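Local coordinates for alpha-L-arabinosidase (Xanthomonas axonopodis pv. citri, PDB 6D25), which probably hydrolyses terminal alpha-L-arabinofuranosyl linkages in arabinoxylans as a family GH51 arabinofuranosidase able to cope with internally di-substituted xylose units, at residues 326-331 with 338-343. Sequence-based numbering, arbitrary orientation.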
ATOM      1  N   GLY A 326     -20.780   9.936  21.724  1.00 14.61           N
ATOM      2  CA  GLY A 326     -20.896  11.099  22.605  1.00 14.98           C
ATOM      3  C   GLY A 326     -21.219  12.374  21.865  1.00 15.25           C
ATOM      4  O   GLY A 326     -21.389  12.383  20.659  1.00 15.23           O
ATOM      5  N   THR A 327     -21.332  13.464  22.625  1.00 16.02           N
ATOM      6  CA  THR A 327     -21.739  14.732  22.085  1.00 16.48           C
ATOM      7  C   THR A 327     -20.543  15.478  21.497  1.00 16.50           C
ATOM      8  O   THR A 327     -19.444  15.411  21.991  1.00 15.91           O
ATOM      9  CB  THR A 327     -22.434  15.584  23.154  1.00 17.00           C
ATOM     10  OG1 THR A 327     -21.588  15.716  24.304  1.00 16.71           O
ATOM     11  CG2 THR A 327     -23.753  14.978  23.553  1.00 16.62           C
ATOM     12  N   TRP A 328     -20.839  16.248  20.460  1.00 16.44           N
ATOM     13  CA  TRP A 328     -19.874  17.156  19.845  1.00 16.80           C
ATOM     14  C   TRP A 328     -20.552  18.513  19.640  1.00 17.10           C
ATOM     15  O   TRP A 328     -21.489  18.619  18.858  1.00 16.99           O
ATOM     16  CB  TRP A 328     -19.366  16.561  18.528  1.00 17.00           C
ATOM     17  CG  TRP A 328     -18.099  17.164  18.001  1.00 17.25           C
ATOM     18  CD1 TRP A 328     -17.662  18.454  18.129  1.00 16.98           C
ATOM     19  CD2 TRP A 328     -17.117  16.488  17.193  1.00 16.97           C
ATOM     20  NE1 TRP A 328     -16.469  18.618  17.488  1.00 17.08           N
ATOM     21  CE2 TRP A 328     -16.106  17.431  16.893  1.00 17.48           C
ATOM     22  CE3 TRP A 328     -16.998  15.193  16.696  1.00 17.46           C
ATOM     23  CZ2 TRP A 328     -14.996  17.117  16.114  1.00 17.08           C
ATOM     24  CZ3 TRP A 328     -15.879  14.866  15.952  1.00 17.63           C
ATOM     25  CH2 TRP A 328     -14.891  15.819  15.673  1.00 17.91           C
ATOM     26  N   TYR A 329     -20.047  19.516  20.369  1.00 17.34           N
ATOM     27  CA  TYR A 329     -20.576  20.875  20.382  1.00 18.16           C
ATOM     28  C   TYR A 329     -19.597  21.858  19.713  1.00 18.16           C
ATOM     29  O   TYR A 329     -18.505  21.492  19.364  1.00 17.25           O
ATOM     30  CB  TYR A 329     -20.814  21.314  21.837  1.00 18.46           C
ATOM     31  CG  TYR A 329     -21.779  20.449  22.618  1.00 18.69           C
ATOM     32  CD1 TYR A 329     -23.090  20.270  22.178  1.00 19.75           C
ATOM     33  CD2 TYR A 329     -21.413  19.861  23.815  1.00 18.43           C
ATOM     34  CE1 TYR A 329     -23.991  19.491  22.895  1.00 20.24           C
ATOM     35  CE2 TYR A 329     -22.310  19.105  24.558  1.00 18.42           C
ATOM     36  CZ  TYR A 329     -23.603  18.908  24.092  1.00 19.22           C
ATOM     37  OH  TYR A 329     -24.512  18.171  24.816  1.00 19.81           O
ATOM     38  N   ALA A 330     -20.001  23.119  19.600  1.00 18.73           N
ATOM     39  CA  ALA A 330     -19.066  24.197  19.297  1.00 20.26           C
ATOM     40  C   ALA A 330     -17.971  24.205  20.369  1.00 21.03           C
ATOM     41  O   ALA A 330     -18.234  23.933  21.549  1.00 22.10           O
ATOM     42  CB  ALA A 330     -19.760  25.548  19.251  1.00 20.83           C
ATOM     43  N   PRO A 331     -16.770  24.583  19.982  1.00 21.56           N
ATOM     44  CA  PRO A 331     -15.716  24.804  20.984  1.00 22.10           C
ATOM     45  C   PRO A 331     -16.079  25.979  21.908  1.00 22.64           C
ATOM     46  O   PRO A 331     -16.757  26.914  21.475  1.00 22.23           O
ATOM     47  CB  PRO A 331     -14.479  25.130  20.142  1.00 22.23           C
ATOM     48  CG  PRO A 331     -15.057  25.786  18.896  1.00 23.28           C
ATOM     49  CD  PRO A 331     -16.369  25.073  18.640  1.00 21.99           C
ATOM     50  N   GLY A 338      -9.241  23.535  17.407  1.00 21.29           N
ATOM     51  CA  GLY A 338      -8.659  22.229  17.160  1.00 20.34           C
ATOM     52  C   GLY A 338      -8.480  21.407  18.439  1.00 19.86           C
ATOM     53  O   GLY A 338      -8.078  20.238  18.333  1.00 19.86           O
ATOM     54  N   PHE A 339      -8.814  21.925  19.632  1.00 18.53           N
ATOM     55  CA  PHE A 339      -8.632  21.185  20.912  1.00 18.50           C
ATOM     56  C   PHE A 339      -9.938  20.577  21.441  1.00 17.74           C
ATOM     57  O   PHE A 339      -9.927  19.899  22.464  1.00 17.29           O
ATOM     58  CB  PHE A 339      -8.047  22.117  21.972  1.00 19.58           C
ATOM     59  CG  PHE A 339      -6.608  22.519  21.780  1.00 20.31           C
ATOM     60  CD1 PHE A 339      -5.892  22.134  20.655  1.00 21.21           C
ATOM     61  CD2 PHE A 339      -5.966  23.287  22.738  1.00 22.13           C
ATOM     62  CE1 PHE A 339      -4.546  22.473  20.522  1.00 21.83           C
ATOM     63  CE2 PHE A 339      -4.634  23.657  22.585  1.00 23.30           C
ATOM     64  CZ  PHE A 339      -3.915  23.214  21.491  1.00 22.76           C
ATOM     65  N   LEU A 340     -11.042  20.842  20.740  1.00 17.43           N
ATOM     66  CA  LEU A 340     -12.358  20.259  21.021  1.00 17.35           C
ATOM     67  C   LEU A 340     -12.743  20.399  22.503  1.00 17.35           C
ATOM     68  O   LEU A 340     -13.238  19.445  23.087  1.00 17.00           O
ATOM     69  CB  LEU A 340     -12.364  18.803  20.593  1.00 17.10           C
ATOM     70  CG  LEU A 340     -12.039  18.527  19.131  1.00 17.42           C
ATOM     71  CD1 LEU A 340     -12.300  17.061  18.817  1.00 17.40           C
ATOM     72  CD2 LEU A 340     -12.791  19.442  18.156  1.00 18.49           C
ATOM     73  N   GLN A 341     -12.597  21.590  23.073  1.00 17.75           N
ATOM     74  CA  GLN A 341     -12.938  21.809  24.459  1.00 18.05           C
ATOM     75  C   GLN A 341     -14.375  22.309  24.537  1.00 18.71           C
ATOM     76  O   GLN A 341     -14.724  23.310  23.930  1.00 18.62           O
ATOM     77  CB  GLN A 341     -11.967  22.792  25.113  1.00 19.45           C
ATOM     78  CG  GLN A 341     -10.539  22.279  25.056  1.00 19.78           C
ATOM     79  CD  GLN A 341      -9.513  23.200  25.670  1.00 21.82           C
ATOM     80  OE1 GLN A 341      -9.770  24.402  25.885  1.00 23.62           O
ATOM     81  NE2 GLN A 341      -8.337  22.622  25.931  1.00 20.40           N
ATOM     82  N   GLN A 342     -15.206  21.566  25.265  1.00 17.85           N
ATOM     83  CA  GLN A 342     -16.604  21.907  25.428  1.00 18.38           C
ATOM     84  C   GLN A 342     -16.979  21.617  26.892  1.00 17.90           C
ATOM     85  O   GLN A 342     -16.333  20.788  27.545  1.00 18.09           O
ATOM     86  CB  GLN A 342     -17.469  21.123  24.438  1.00 17.84           C
ATOM     87  CG  GLN A 342     -17.380  19.609  24.601  1.00 17.43           C
ATOM     88  CD  GLN A 342     -18.024  18.793  23.489  1.00 17.40           C
ATOM     89  OE1 GLN A 342     -17.920  19.156  22.315  1.00 17.64           O
ATOM     90  NE2 GLN A 342     -18.657  17.687  23.842  1.00 15.96           N
ATOM     91  N   GLN A 343     -18.024  22.270  27.377  1.00 17.98           N
ATOM     92  CA  GLN A 343     -18.535  21.970  28.696  1.00 17.77           C
ATOM     93  C   GLN A 343     -19.431  20.727  28.607  1.00 17.55           C
ATOM     94  O   GLN A 343     -19.680  20.116  27.528  1.00 17.67           O
ATOM     95  CB  GLN A 343     -19.248  23.190  29.329  1.00 18.53           C
ATOM     96  CG  GLN A 343     -18.411  23.932  30.369  1.00 18.76           C
ATOM     97  CD  GLN A 343     -18.165  23.124  31.625  1.00 18.40           C
ATOM     98  OE1 GLN A 343     -18.681  22.017  31.758  1.00 17.87           O
ATOM     99  NE2 GLN A 343     -17.366  23.652  32.556  1.00 18.11           N
TER
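The side-chain amide of Gln342 reaches across to the backbone of Thr327 and Tyr329, closing the long loop that follows strand 319-325, the seventh strand of the (beta/alpha)8 barrel, and leads to helix 346-361. Both halves of the amide are used. NE2 of Gln342 donates to Thr327 O at 3.0 Å, the carbonyl oxygen lying close to the amide plane. In return, OE1 of Gln342 accepts from Tyr329 N at 2.9 Å in a nearly straight bond (168° at the hydrogen), which arrives from above the plane of the amide carbonyl. These two bonds straddle Trp328 and fix the rotation of the amide. CG of Gln342 stands between its own backbone N and carbonyl carbon (chi1 61°), and the chain beyond it is extended, carrying the amide to the neighbouring backbone. The Tyr329 side chain crosses that of Gln342 at about a right angle, its ring plane tilted 44° from the amide and CD2 3.5 Å from Gln342 NE2. The phenol OH and Thr327 OG1 both hydrogen-bond to Asp348 OD1, tying this dense, buried part to helix 346-361. Both methyls of buried Leu340 meet the NE1-CE2-CZ2 side of the Trp328 indole obliquely, CZ2 3.8 Å from CD1 and NE1 3.8 Å from CD2; the indole is also edge-to-face with Tyr268 and Trp274, and a bound glycerol sits near it. Contacts are fewer toward partly exposed Ala330, Pro331 and Gln341. Toward Pro331, Gln341 turns its side-chain end away, and a CA-H...O contact joins their backbones, with Pro331 CA 3.4 Å from Gln341 O.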